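Local coordinates for protein putative TetR family transcriptional regulator (Streptomyces coelicolor A3, PDB 3BQY) that probably binds DNA through a helix-turn-helix and regulates transcription, perhaps as a repressor, as in the TetR family, at residues Glu55-Gly60 against Leu89-Gly94; Arg82-Ala87 against Asn138-His143; Leu145-Ala150 against Thr186-His191; Thr163-Val168 against Val182-Asp187. All coordinates share one frame; numbering follows the deposited sequence.

Contact 1: residues Glu55-Gly60 against Leu89-Gly94; sequences EHMVDG and LAHRDG
Met57 and Gly94 mark the closest backbone approach, their CA atoms 7.9 Å apart. Met57 is the last residue of helix 46-57, and the chain leaves helical angles at Val58. Facing it, His91 to Gly94 form a type II beta turn, closed by Gly94 N donating to His91 O, and the turn leads into helix 94-99 with Asp93 at the N-cap position.

Met57, present as selenomethionine, runs extended beyond CG and reaches across to the turn. Its CG lies 3.6 Å from His91 CD2, while SE sits 4.7 Å from the centroid of the His91 ring, an oblique Met-aromatic contact, here through selenium. The same SE rests 3.8 Å from Gly94 O. A water in the plane of the imidazole ties the two segments together: it donates to Met57 O at 2.8 Å and lies 2.9 Å from His91 NE2, so the carbonyl at the helix end gains a polar partner. Replacing His91 by an alanine is likely to cost the water its imidazole partner and open a gap beside CG and SE of Met57.

Leu12 of helix 4-18 touches both Met57 and His91, and Asp93 OD2 accepts from Leu20 N. The contact thus lies where the N-terminal domain, which carries the predicted helix-turn-helix, meets the C-terminal domain, as in TetR-family proteins.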
loop_
_atom_site.group_PDB
_atom_site.type_symbol
_atom_site.label_atom_id
_atom_site.label_comp_id
_atom_site.label_asym_id
_atom_site.label_seq_id
_atom_site.Cartn_x
_atom_site.Cartn_y
_atom_site.Cartn_z
ATOM N N GLU A 55 12.265 -5.837 -9.792
ATOM C CA GLU A 55 13.470 -5.069 -10.110
ATOM C C GLU A 55 13.457 -4.657 -11.596
ATOM O O GLU A 55 13.763 -3.519 -11.921
ATOM C CB GLU A 55 14.730 -5.855 -9.697
ATOM C CG GLU A 55 16.025 -5.365 -10.285
ATOM C CD GLU A 55 16.543 -4.078 -9.635
ATOM O OE1 GLU A 55 15.923 -3.547 -8.686
ATOM O OE2 GLU A 55 17.580 -3.587 -10.115
ATOM N N HIS A 56 13.043 -5.560 -12.486
ATOM C CA HIS A 56 12.894 -5.238 -13.903
ATOM C C HIS A 56 11.801 -4.191 -14.206
ATOM O O HIS A 56 11.998 -3.303 -15.064
ATOM C CB HIS A 56 12.626 -6.510 -14.712
ATOM C CG HIS A 56 12.644 -6.280 -16.189
ATOM N ND1 HIS A 56 11.495 -6.191 -16.947
ATOM C CD2 HIS A 56 13.677 -6.086 -17.042
ATOM C CE1 HIS A 56 11.821 -5.986 -18.212
ATOM N NE2 HIS A 56 13.138 -5.910 -18.294
HETATM N N MSE A 57 10.657 -4.278 -13.510
HETATM C CA MSE A 57 9.550 -3.344 -13.710
HETATM C C MSE A 57 9.986 -1.907 -13.493
HETATM O O MSE A 57 9.488 -1.014 -14.175
HETATM C CB MSE A 57 8.388 -3.624 -12.719
HETATM C CG MSE A 57 7.661 -4.898 -13.018
HETATM SE SE MSE A 57 6.279 -5.059 -11.604
HETATM C CE MSE A 57 5.739 -6.834 -12.078
ATOM N N VAL A 58 10.896 -1.686 -12.546
ATOM C CA VAL A 58 11.309 -0.311 -12.204
ATOM C C VAL A 58 12.582 0.170 -12.904
ATOM O O VAL A 58 13.139 1.209 -12.543
ATOM C CB VAL A 58 11.363 -0.083 -10.649
ATOM C CG1 VAL A 58 9.942 -0.290 -10.059
ATOM C CG2 VAL A 58 12.323 -1.083 -9.951
ATOM N N ASP A 59 13.045 -0.591 -13.887
ATOM C CA ASP A 59 14.161 -0.181 -14.738
ATOM C C ASP A 59 13.901 1.232 -15.279
ATOM O O ASP A 59 12.822 1.523 -15.794
ATOM C CB ASP A 59 14.282 -1.154 -15.910
ATOM C CG ASP A 59 15.406 -0.788 -16.841
ATOM O OD1 ASP A 59 16.562 -0.630 -16.371
ATOM O OD2 ASP A 59 15.125 -0.647 -18.051
ATOM N N GLY A 60 14.849 2.134 -15.121
ATOM C CA GLY A 60 14.627 3.458 -15.686
ATOM C C GLY A 60 13.803 4.436 -14.867
ATOM O O GLY A 60 13.810 5.626 -15.178
ATOM N N LEU A 89 1.808 0.273 -12.840
ATOM C CA LEU A 89 0.559 0.159 -13.623
ATOM C C LEU A 89 0.758 -0.540 -14.969
ATOM O O LEU A 89 -0.208 -1.034 -15.558
ATOM C CB LEU A 89 -0.052 1.558 -13.873
ATOM C CG LEU A 89 -0.697 2.259 -12.655
ATOM C CD1 LEU A 89 -1.153 3.631 -13.098
ATOM C CD2 LEU A 89 -1.853 1.441 -12.080
ATOM N N ALA A 90 1.999 -0.578 -15.448
ATOM C CA ALA A 90 2.326 -1.182 -16.756
ATOM C C ALA A 90 2.138 -2.701 -16.735
ATOM O O ALA A 90 2.109 -3.325 -17.784
ATOM C CB ALA A 90 3.732 -0.822 -17.190
ATOM N N HIS A 91 2.001 -3.275 -15.546
ATOM C CA HIS A 91 1.824 -4.735 -15.386
ATOM C C HIS A 91 0.652 -5.016 -14.491
ATOM O O HIS A 91 0.505 -4.394 -13.425
ATOM C CB HIS A 91 3.097 -5.352 -14.783
ATOM C CG HIS A 91 4.337 -4.985 -15.535
ATOM N ND1 HIS A 91 4.776 -5.694 -16.625
ATOM C CD2 HIS A 91 5.183 -3.938 -15.401
ATOM C CE1 HIS A 91 5.857 -5.121 -17.116
ATOM N NE2 HIS A 91 6.128 -4.055 -16.385
ATOM N N ARG A 92 -0.178 -5.973 -14.899
ATOM C CA ARG A 92 -1.277 -6.432 -14.087
ATOM C C ARG A 92 -0.748 -6.902 -12.728
ATOM O O ARG A 92 0.235 -7.642 -12.679
ATOM C CB ARG A 92 -1.948 -7.608 -14.796
ATOM C CG ARG A 92 -3.216 -8.055 -14.146
ATOM C CD ARG A 92 -3.844 -9.129 -15.029
ATOM N NE ARG A 92 -4.920 -9.784 -14.308
ATOM C CZ ARG A 92 -5.755 -10.675 -14.847
ATOM N NH1 ARG A 92 -5.652 -11.014 -16.124
ATOM N NH2 ARG A 92 -6.698 -11.206 -14.094
ATOM N N ASP A 93 -1.380 -6.467 -11.646
ATOM C CA ASP A 93 -0.916 -6.756 -10.284
ATOM C C ASP A 93 0.537 -6.308 -10.015
ATOM O O ASP A 93 1.193 -6.842 -9.130
ATOM C CB ASP A 93 -1.046 -8.251 -9.974
ATOM C CG ASP A 93 -2.479 -8.734 -10.035
ATOM O OD1 ASP A 93 -3.374 -7.968 -9.607
ATOM O OD2 ASP A 93 -2.694 -9.882 -10.502
ATOM N N GLY A 94 1.025 -5.323 -10.757
ATOM C CA GLY A 94 2.418 -4.887 -10.610
ATOM C C GLY A 94 2.745 -4.346 -9.218
ATOM O O GLY A 94 3.822 -4.609 -8.677
HETATM O O HOH W 1 7.220 -1.408 -15.775
#

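Contact 2: residues Arg82-Ala87 against Asn138-His143; sequences RALRAA and NFTVGH
Arg85 and His143 both set CG anti to the backbone N (chi1 177° in the arginine), which carries the two polar groups out from neighbouring helices into the same space. From there the arginine chain stays extended as far as NE, which comes to 3.3 Å from His143 NE2. Guanidinium and imidazole planes are inclined by 60°, so the groups do not stack, and CD of Arg85 also brushes the ring at CD2, 3.9 Å away. The two polar ends share a partner: Glu147 OE1, one turn farther along helix 126-151, takes a salt bridge from Arg85 NH2 and a weak hydrogen bond from His143 NE2. Through this carboxylate the buried guanidinium would probably have its charge balanced.

Thr140 supplies the apolar half. Its methyl CG2 packs 3.9 Å from Leu84 CD2 and equally close to Arg85 CB, fitting between the two successive residues. The hydroxyl is turned back to its own helix, where Thr140 OG1 is hydrogen-bonded to Val136 O, leaving the methyl as the group that meets the other helix.

The two local helix axes run in nearly the same direction, 29° apart, with a closest approach of 9.7 Å. Phe192 of helix 188-206 touches Arg85 and Thr140 and sets its ring against His143, making a third wall, while Phe98 and Ala99 of helix 94-99 border Val141. His143 also packs on Asn138 of the second subunit, placing the helix pair beside the dimer interface of this all-helical domain.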
loop_
_atom_site.group_PDB
_atom_site.type_symbol
_atom_site.label_atom_id
_atom_site.label_comp_id
_atom_site.label_asym_id
_atom_site.label_seq_id
_atom_site.Cartn_x
_atom_site.Cartn_y
_atom_site.Cartn_z
ATOM N N ARG A 82 5.544 9.711 -9.981
ATOM C CA ARG A 82 4.729 9.353 -11.149
ATOM C C ARG A 82 5.304 8.193 -11.970
ATOM O O ARG A 82 4.567 7.333 -12.463
ATOM C CB ARG A 82 4.601 10.549 -12.100
ATOM C CG ARG A 82 3.681 11.608 -11.646
ATOM C CD ARG A 82 3.513 12.678 -12.736
ATOM N NE ARG A 82 3.033 13.857 -12.059
ATOM C CZ ARG A 82 3.650 15.014 -12.004
ATOM N NH1 ARG A 82 4.794 15.210 -12.661
ATOM N NH2 ARG A 82 3.063 16.003 -11.347
ATOM N N ALA A 83 6.619 8.202 -12.164
ATOM C CA ALA A 83 7.272 7.164 -12.947
ATOM C C ALA A 83 7.189 5.843 -12.217
ATOM O O ALA A 83 7.000 4.809 -12.850
ATOM C CB ALA A 83 8.744 7.513 -13.223
ATOM N N LEU A 84 7.298 5.863 -10.889
ATOM C CA LEU A 84 7.123 4.625 -10.125
ATOM C C LEU A 84 5.694 4.080 -10.302
ATOM O O LEU A 84 5.497 2.892 -10.598
ATOM C CB LEU A 84 7.447 4.856 -8.627
ATOM C CG LEU A 84 7.134 3.630 -7.710
ATOM C CD1 LEU A 84 7.924 2.374 -8.121
ATOM C CD2 LEU A 84 7.386 3.942 -6.214
ATOM N N ARG A 85 4.695 4.935 -10.108
ATOM C CA ARG A 85 3.313 4.552 -10.363
ATOM C C ARG A 85 3.120 3.963 -11.772
ATOM O O ARG A 85 2.488 2.922 -11.937
ATOM C CB ARG A 85 2.379 5.747 -10.144
ATOM C CG ARG A 85 0.940 5.428 -10.458
ATOM C CD ARG A 85 0.027 6.603 -10.131
ATOM N NE ARG A 85 -1.343 6.366 -10.579
ATOM C CZ ARG A 85 -1.854 6.816 -11.716
ATOM N NH1 ARG A 85 -1.117 7.566 -12.515
ATOM N NH2 ARG A 85 -3.107 6.527 -12.056
ATOM N N ALA A 86 3.647 4.642 -12.773
ATOM C CA ALA A 86 3.480 4.223 -14.156
ATOM C C ALA A 86 4.126 2.854 -14.390
ATOM O O ALA A 86 3.545 2.008 -15.076
ATOM C CB ALA A 86 4.077 5.283 -15.104
ATOM N N ALA A 87 5.301 2.634 -13.794
ATOM C CA ALA A 87 6.022 1.370 -13.962
ATOM C C ALA A 87 5.218 0.230 -13.340
ATOM O O ALA A 87 5.200 -0.864 -13.879
ATOM C CB ALA A 87 7.405 1.447 -13.335
ATOM N N ASN A 138 5.635 4.917 -0.007
ATOM C CA ASN A 138 4.531 4.164 0.590
ATOM C C ASN A 138 3.176 4.677 0.139
ATOM O O ASN A 138 2.251 3.890 -0.091
ATOM C CB ASN A 138 4.627 4.130 2.108
ATOM C CG ASN A 138 5.790 3.247 2.588
ATOM O OD1 ASN A 138 6.280 2.396 1.840
ATOM N ND2 ASN A 138 6.241 3.467 3.803
ATOM N N PHE A 139 3.047 5.988 -0.008
ATOM C CA PHE A 139 1.790 6.497 -0.603
ATOM C C PHE A 139 1.627 5.983 -2.060
ATOM O O PHE A 139 0.547 5.545 -2.469
ATOM C CB PHE A 139 1.763 8.026 -0.624
ATOM C CG PHE A 139 0.705 8.566 -1.541
ATOM C CD1 PHE A 139 -0.660 8.410 -1.214
ATOM C CD2 PHE A 139 1.055 9.146 -2.772
ATOM C CE1 PHE A 139 -1.664 8.850 -2.088
ATOM C CE2 PHE A 139 0.056 9.607 -3.648
ATOM C CZ PHE A 139 -1.303 9.450 -3.318
ATOM N N THR A 140 2.695 6.068 -2.851
ATOM C CA THR A 140 2.601 5.649 -4.241
ATOM C C THR A 140 2.212 4.164 -4.351
ATOM O O THR A 140 1.358 3.805 -5.163
ATOM C CB THR A 140 3.927 5.905 -5.000
ATOM O OG1 THR A 140 4.228 7.303 -4.933
ATOM C CG2 THR A 140 3.815 5.471 -6.477
ATOM N N VAL A 141 2.874 3.311 -3.571
ATOM C CA VAL A 141 2.565 1.880 -3.580
ATOM C C VAL A 141 1.127 1.617 -3.095
ATOM O O VAL A 141 0.383 0.882 -3.734
ATOM C CB VAL A 141 3.596 1.073 -2.745
ATOM C CG1 VAL A 141 3.118 -0.395 -2.527
ATOM C CG2 VAL A 141 4.988 1.105 -3.425
ATOM N N GLY A 142 0.737 2.217 -1.963
ATOM C CA GLY A 142 -0.624 2.047 -1.429
ATOM C C GLY A 142 -1.668 2.493 -2.442
ATOM O O GLY A 142 -2.661 1.803 -2.677
ATOM N N HIS A 143 -1.434 3.653 -3.057
ATOM C CA HIS A 143 -2.372 4.166 -4.065
ATOM C C HIS A 143 -2.490 3.208 -5.264
ATOM O O HIS A 143 -3.600 2.905 -5.749
ATOM C CB HIS A 143 -1.913 5.533 -4.612
ATOM C CG HIS A 143 -2.598 5.891 -5.888
ATOM N ND1 HIS A 143 -3.790 6.583 -5.922
ATOM C CD2 HIS A 143 -2.309 5.569 -7.176
ATOM C CE1 HIS A 143 -4.189 6.707 -7.179
ATOM N NE2 HIS A 143 -3.314 6.091 -7.959
#

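Contact 3: residues Leu145-Ala150 against Thr186-His191; sequences LEEQAA and TDFTAH. With PO4 (phosphate ion), chain C.
Phe188 lies against Glu147 and Ala150 in a helix-to-helix packing contact, joining the last turns of helix 126-151 to the start of helix 188-206 within the TetR-type C-terminal domain. The aliphatic part of Glu147 lies over one face of the phenyl ring, with CG 3.7 Å from the ring centroid and 19° off its normal, a CH-pi contact displaced toward the rim. Since the glutamate chain is extended beyond CG, its carboxylate continues past the ring to the root of Phe188, where CD comes within 3.3 Å of Phe188 CB. Carboxylate and ring planes are only 13° from parallel, so the acid lies nearly parallel to the ring, above its plane and over the CB-CG bond. Its charge is met by the salt bridge to Arg85, which probably fixes how the carboxylate is turned. At the far end of the ring the methyl of Ala150 touches CZ, and Glu161 packs on both residues.

The helix bearing Phe188 is capped by Asp187, whose OD1 accepts from Ala190 N at 3.0 Å, the proton arriving from well above the carboxylate plane. On this same opening turn, but turned from the Glu147 contact, His191 meets a phosphate ion that probably came from the crystallisation liquor. Arg131 of the second subunit also binds that ion, so the site bridges the dimer. The histidine's link is a weak bond to an ion whose exact placing is doubtful: His191 NE2 donates to phosphate O4 at 3.3 Å.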
loop_
_atom_site.group_PDB
_atom_site.type_symbol
_atom_site.label_atom_id
_atom_site.label_comp_id
_atom_site.label_asym_id
_atom_site.label_seq_id
_atom_site.Cartn_x
_atom_site.Cartn_y
_atom_site.Cartn_z
ATOM N N LEU A 145 -1.622 -0.029 -5.514
ATOM C CA LEU A 145 -2.249 -1.287 -5.083
ATOM C C LEU A 145 -3.754 -1.199 -5.121
ATOM O O LEU A 145 -4.448 -2.097 -5.643
ATOM C CB LEU A 145 -1.839 -1.623 -3.647
ATOM C CG LEU A 145 -0.514 -2.301 -3.387
ATOM C CD1 LEU A 145 -0.252 -2.214 -1.906
ATOM C CD2 LEU A 145 -0.598 -3.772 -3.826
ATOM N N GLU A 146 -4.280 -0.122 -4.551
ATOM C CA GLU A 146 -5.733 0.053 -4.503
ATOM C C GLU A 146 -6.351 0.384 -5.861
ATOM O O GLU A 146 -7.444 -0.082 -6.176
ATOM C CB GLU A 146 -6.130 1.048 -3.414
ATOM C CG GLU A 146 -5.580 0.620 -1.998
ATOM C CD GLU A 146 -6.217 -0.675 -1.390
ATOM O OE1 GLU A 146 -6.650 -1.601 -2.132
ATOM O OE2 GLU A 146 -6.275 -0.758 -0.138
ATOM N N GLU A 147 -5.630 1.142 -6.689
ATOM C CA GLU A 147 -6.070 1.384 -8.073
ATOM C C GLU A 147 -6.155 0.066 -8.844
ATOM O O GLU A 147 -7.161 -0.206 -9.539
ATOM C CB GLU A 147 -5.117 2.355 -8.795
ATOM C CG GLU A 147 -5.422 2.444 -10.300
ATOM C CD GLU A 147 -4.652 3.554 -11.021
ATOM O OE1 GLU A 147 -3.915 4.327 -10.381
ATOM O OE2 GLU A 147 -4.823 3.647 -12.249
ATOM N N GLN A 148 -5.122 -0.774 -8.718
ATOM C CA GLN A 148 -5.127 -2.061 -9.427
ATOM C C GLN A 148 -6.178 -3.046 -8.901
ATOM O O GLN A 148 -6.787 -3.792 -9.689
ATOM C CB GLN A 148 -3.727 -2.677 -9.495
ATOM C CG GLN A 148 -2.854 -1.866 -10.458
ATOM C CD GLN A 148 -1.448 -2.375 -10.572
ATOM O OE1 GLN A 148 -0.804 -2.675 -9.566
ATOM N NE2 GLN A 148 -0.940 -2.433 -11.804
ATOM N N ALA A 149 -6.404 -3.038 -7.596
ATOM C CA ALA A 149 -7.468 -3.851 -7.000
ATOM C C ALA A 149 -8.838 -3.505 -7.595
ATOM O O ALA A 149 -9.675 -4.399 -7.808
ATOM C CB ALA A 149 -7.486 -3.691 -5.493
ATOM N N ALA A 150 -9.063 -2.215 -7.841
ATOM C CA ALA A 150 -10.322 -1.701 -8.378
ATOM C C ALA A 150 -10.523 -2.075 -9.835
ATOM O O ALA A 150 -11.664 -2.288 -10.263
ATOM C CB ALA A 150 -10.400 -0.204 -8.224
ATOM N N THR A 186 -13.496 7.363 -11.942
ATOM C CA THR A 186 -12.452 6.461 -12.435
ATOM C C THR A 186 -11.153 7.223 -12.726
ATOM O O THR A 186 -10.227 6.681 -13.359
ATOM C CB THR A 186 -12.896 5.669 -13.671
ATOM O OG1 THR A 186 -13.342 6.578 -14.688
ATOM C CG2 THR A 186 -14.009 4.684 -13.305
ATOM N N ASP A 187 -11.082 8.474 -12.253
ATOM C CA ASP A 187 -9.899 9.314 -12.471
ATOM C C ASP A 187 -8.853 9.069 -11.406
ATOM O O ASP A 187 -8.599 9.921 -10.553
ATOM C CB ASP A 187 -10.254 10.798 -12.491
ATOM C CG ASP A 187 -9.233 11.624 -13.269
ATOM O OD1 ASP A 187 -8.042 11.167 -13.443
ATOM O OD2 ASP A 187 -9.643 12.737 -13.694
ATOM N N PHE A 188 -8.253 7.892 -11.456
ATOM C CA PHE A 188 -7.191 7.532 -10.512
ATOM C C PHE A 188 -5.986 8.454 -10.604
ATOM O O PHE A 188 -5.327 8.746 -9.595
ATOM C CB PHE A 188 -6.741 6.110 -10.758
ATOM C CG PHE A 188 -7.781 5.098 -10.425
ATOM C CD1 PHE A 188 -8.121 4.858 -9.102
ATOM C CD2 PHE A 188 -8.416 4.379 -11.436
ATOM C CE1 PHE A 188 -9.084 3.904 -8.780
ATOM C CE2 PHE A 188 -9.377 3.428 -11.127
ATOM C CZ PHE A 188 -9.714 3.199 -9.794
ATOM N N THR A 189 -5.688 8.901 -11.816
ATOM C CA THR A 189 -4.572 9.809 -12.024
ATOM C C THR A 189 -4.762 11.107 -11.236
ATOM O O THR A 189 -3.821 11.567 -10.582
ATOM C CB THR A 189 -4.325 10.086 -13.518
ATOM O OG1 THR A 189 -4.002 8.850 -14.160
ATOM C CG2 THR A 189 -3.123 11.036 -13.709
ATOM N N ALA A 190 -5.954 11.702 -11.329
ATOM C CA ALA A 190 -6.300 12.895 -10.543
ATOM C C ALA A 190 -6.170 12.655 -9.032
ATOM O O ALA A 190 -5.636 13.513 -8.312
ATOM C CB ALA A 190 -7.721 13.399 -10.895
ATOM N N HIS A 191 -6.628 11.494 -8.551
ATOM C CA HIS A 191 -6.482 11.157 -7.123
ATOM C C HIS A 191 -4.998 11.097 -6.732
ATOM O O HIS A 191 -4.592 11.648 -5.708
ATOM C CB HIS A 191 -7.176 9.827 -6.807
ATOM C CG HIS A 191 -8.662 9.896 -6.921
ATOM N ND1 HIS A 191 -9.471 8.786 -6.862
ATOM C CD2 HIS A 191 -9.483 10.945 -7.157
ATOM C CE1 HIS A 191 -10.730 9.149 -7.003
ATOM N NE2 HIS A 191 -10.766 10.455 -7.197
HETATM P P PO4 C . -11.771 13.484 -8.958
HETATM O O1 PO4 C . -11.588 13.640 -10.450
HETATM O O2 PO4 C . -10.472 12.972 -8.373
HETATM O O3 PO4 C . -12.108 14.811 -8.324
HETATM O O4 PO4 C . -12.867 12.501 -8.706
#

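Contact 4: residues Thr163-Val168 against Val182-Asp187; sequences TLREAV and VLTSTD. With PO4 (phosphate ion), chain C.
Two short helices of the TetR-type C-terminal domain, 161-167 and 174-183, meet here, where Thr184 and the end of the second helix lie against Leu164 and Arg165 of the first. Arg165 reaches the threonine by a bend at chi3 (-54°) that brings its guanidinium back across Thr184. The methyl CG2 of Thr184 sits over one face of that group, toward its rim, while Arg165 NH2 gives a weak, bent hydrogen bond to Thr184 OG1 at 2.6 Å. That hydroxyl is also bonded to Leu180 O of its own helix, so it joins the final turn to the arginine. A valine in place of Thr184 would probably leave Arg165 NH2 without this acceptor and Leu180 O without its side-chain partner.

Beside the polar pair, Leu164 CD1 and Leu183 CD1 approach to 4.4 Å, a loose apolar contact extended by Leu176 and by the second subunit, whose Leu109 packs on Leu164 and Tyr134 on Leu183. Past Thr184 the chain turns toward a bound phosphate ion, probably from the crystallisation liquor and not reliably placed. There Ser185 OG lies 2.8 Å from phosphate O4, and Val182 CG1 is 3.3 Å from the same oxygen.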
loop_
_atom_site.group_PDB
_atom_site.type_symbol
_atom_site.label_atom_id
_atom_site.label_comp_id
_atom_site.label_asym_id
_atom_site.label_seq_id
_atom_site.Cartn_x
_atom_site.Cartn_y
_atom_site.Cartn_z
ATOM N N THR A 163 -18.156 -0.169 -5.427
ATOM C CA THR A 163 -18.610 -0.754 -4.167
ATOM C C THR A 163 -19.215 0.316 -3.222
ATOM O O THR A 163 -20.318 0.128 -2.684
ATOM C CB THR A 163 -17.456 -1.547 -3.497
ATOM O OG1 THR A 163 -16.852 -2.406 -4.474
ATOM C CG2 THR A 163 -17.968 -2.408 -2.339
ATOM N N LEU A 164 -18.494 1.431 -3.055
ATOM C CA LEU A 164 -18.986 2.606 -2.324
ATOM C C LEU A 164 -20.389 3.051 -2.736
ATOM O O LEU A 164 -21.288 3.124 -1.896
ATOM C CB LEU A 164 -17.992 3.766 -2.415
ATOM C CG LEU A 164 -17.278 3.838 -1.076
ATOM C CD1 LEU A 164 -15.963 4.619 -1.106
ATOM C CD2 LEU A 164 -18.238 4.457 -0.091
ATOM N N ARG A 165 -20.580 3.298 -4.032
ATOM C CA ARG A 165 -21.881 3.723 -4.570
ATOM C C ARG A 165 -23.092 2.945 -4.048
ATOM O O ARG A 165 -24.091 3.545 -3.655
ATOM C CB ARG A 165 -21.882 3.700 -6.107
ATOM C CG ARG A 165 -23.295 3.655 -6.726
ATOM C CD ARG A 165 -23.381 4.337 -8.093
ATOM N NE ARG A 165 -22.888 5.715 -8.041
ATOM C CZ ARG A 165 -21.778 6.141 -8.638
ATOM N NH1 ARG A 165 -21.032 5.309 -9.368
ATOM N NH2 ARG A 165 -21.420 7.415 -8.511
ATOM N N GLU A 166 -23.009 1.623 -4.042
ATOM C CA GLU A 166 -24.187 0.789 -3.731
ATOM C C GLU A 166 -24.457 0.710 -2.240
ATOM O O GLU A 166 -25.600 0.623 -1.816
ATOM C CB GLU A 166 -24.011 -0.624 -4.289
ATOM C CG GLU A 166 -23.083 -0.681 -5.480
ATOM C CD GLU A 166 -22.499 -2.054 -5.685
ATOM O OE1 GLU A 166 -21.392 -2.324 -5.147
ATOM O OE2 GLU A 166 -23.161 -2.864 -6.370
ATOM N N ALA A 167 -23.392 0.741 -1.436
ATOM C CA ALA A 167 -23.553 0.670 0.020
ATOM C C ALA A 167 -24.070 1.994 0.611
ATOM O O ALA A 167 -24.669 2.021 1.678
ATOM C CB ALA A 167 -22.257 0.266 0.657
ATOM N N VAL A 168 -23.860 3.081 -0.121
ATOM C CA VAL A 168 -24.116 4.420 0.392
ATOM C C VAL A 168 -25.559 4.896 0.167
ATOM O O VAL A 168 -26.203 4.560 -0.824
ATOM C CB VAL A 168 -23.046 5.403 -0.155
ATOM C CG1 VAL A 168 -23.471 6.829 -0.072
ATOM C CG2 VAL A 168 -21.745 5.208 0.600
ATOM N N VAL A 182 -16.927 12.187 -6.739
ATOM C CA VAL A 182 -15.504 12.131 -6.598
ATOM C C VAL A 182 -15.063 10.712 -6.194
ATOM O O VAL A 182 -14.117 10.175 -6.766
ATOM C CB VAL A 182 -15.003 13.175 -5.537
ATOM C CG1 VAL A 182 -13.490 13.323 -5.593
ATOM C CG2 VAL A 182 -15.683 14.555 -5.740
ATOM N N LEU A 183 -15.713 10.126 -5.188
ATOM C CA LEU A 183 -15.367 8.788 -4.665
ATOM C C LEU A 183 -15.430 7.665 -5.702
ATOM O O LEU A 183 -14.613 6.731 -5.666
ATOM C CB LEU A 183 -16.274 8.398 -3.496
ATOM C CG LEU A 183 -16.157 9.214 -2.215
ATOM C CD1 LEU A 183 -17.278 8.823 -1.276
ATOM C CD2 LEU A 183 -14.808 9.030 -1.533
ATOM N N THR A 184 -16.408 7.751 -6.604
ATOM C CA THR A 184 -16.638 6.719 -7.615
ATOM C C THR A 184 -15.999 7.084 -8.955
ATOM O O THR A 184 -16.176 6.367 -9.951
ATOM C CB THR A 184 -18.149 6.463 -7.827
ATOM O OG1 THR A 184 -18.792 7.666 -8.289
ATOM C CG2 THR A 184 -18.789 6.012 -6.528
ATOM N N SER A 185 -15.280 8.211 -8.972
ATOM C CA SER A 185 -14.543 8.680 -10.155
ATOM C C SER A 185 -13.582 7.579 -10.641
ATOM O O SER A 185 -12.917 6.918 -9.832
ATOM C CB SER A 185 -13.740 9.937 -9.760
ATOM O OG SER A 185 -13.269 10.690 -10.864
ATOM N N THR A 186 -13.496 7.363 -11.942
ATOM C CA THR A 186 -12.452 6.461 -12.435
ATOM C C THR A 186 -11.153 7.223 -12.726
ATOM O O THR A 186 -10.227 6.681 -13.359
ATOM C CB THR A 186 -12.896 5.669 -13.671
ATOM O OG1 THR A 186 -13.342 6.578 -14.688
ATOM C CG2 THR A 186 -14.009 4.684 -13.305
ATOM N N ASP A 187 -11.082 8.474 -12.253
ATOM C CA ASP A 187 -9.899 9.314 -12.471
ATOM C C ASP A 187 -8.853 9.069 -11.406
ATOM O O ASP A 187 -8.599 9.921 -10.553
ATOM C CB ASP A 187 -10.254 10.798 -12.491
ATOM C CG ASP A 187 -9.233 11.624 -13.269
ATOM O OD1 ASP A 187 -8.042 11.167 -13.443
ATOM O OD2 ASP A 187 -9.643 12.737 -13.694
HETATM P P PO4 C . -11.771 13.484 -8.958
HETATM O O1 PO4 C . -11.588 13.640 -10.450
HETATM O O2 PO4 C . -10.472 12.972 -8.373
HETATM O O3 PO4 C . -12.108 14.811 -8.324
HETATM O O4 PO4 C . -12.867 12.501 -8.706
#

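Read together, the four contacts show how chemistry follows depth in a helical regulator. Contacts 1 and 2 are buried near the chain's centre, yet they differ: the first seals a loop to a helix end with selenium, imidazole and water, the second pairs two long helices. Contacts 2 and 3 share helix 126-151 and are stitched by the salt bridge of Arg85 with Glu147, whereas contact 1 joins contact 3 through Gln148 near His91. Contact 4, its centre about 22 Å from that of the chain, is more peripheral, with an exposed arginine and weaker bonding. Contact 3, partly buried, lies between; it shares Thr186 and Asp187 with contact 4, and both border the phosphate beside the second subunit.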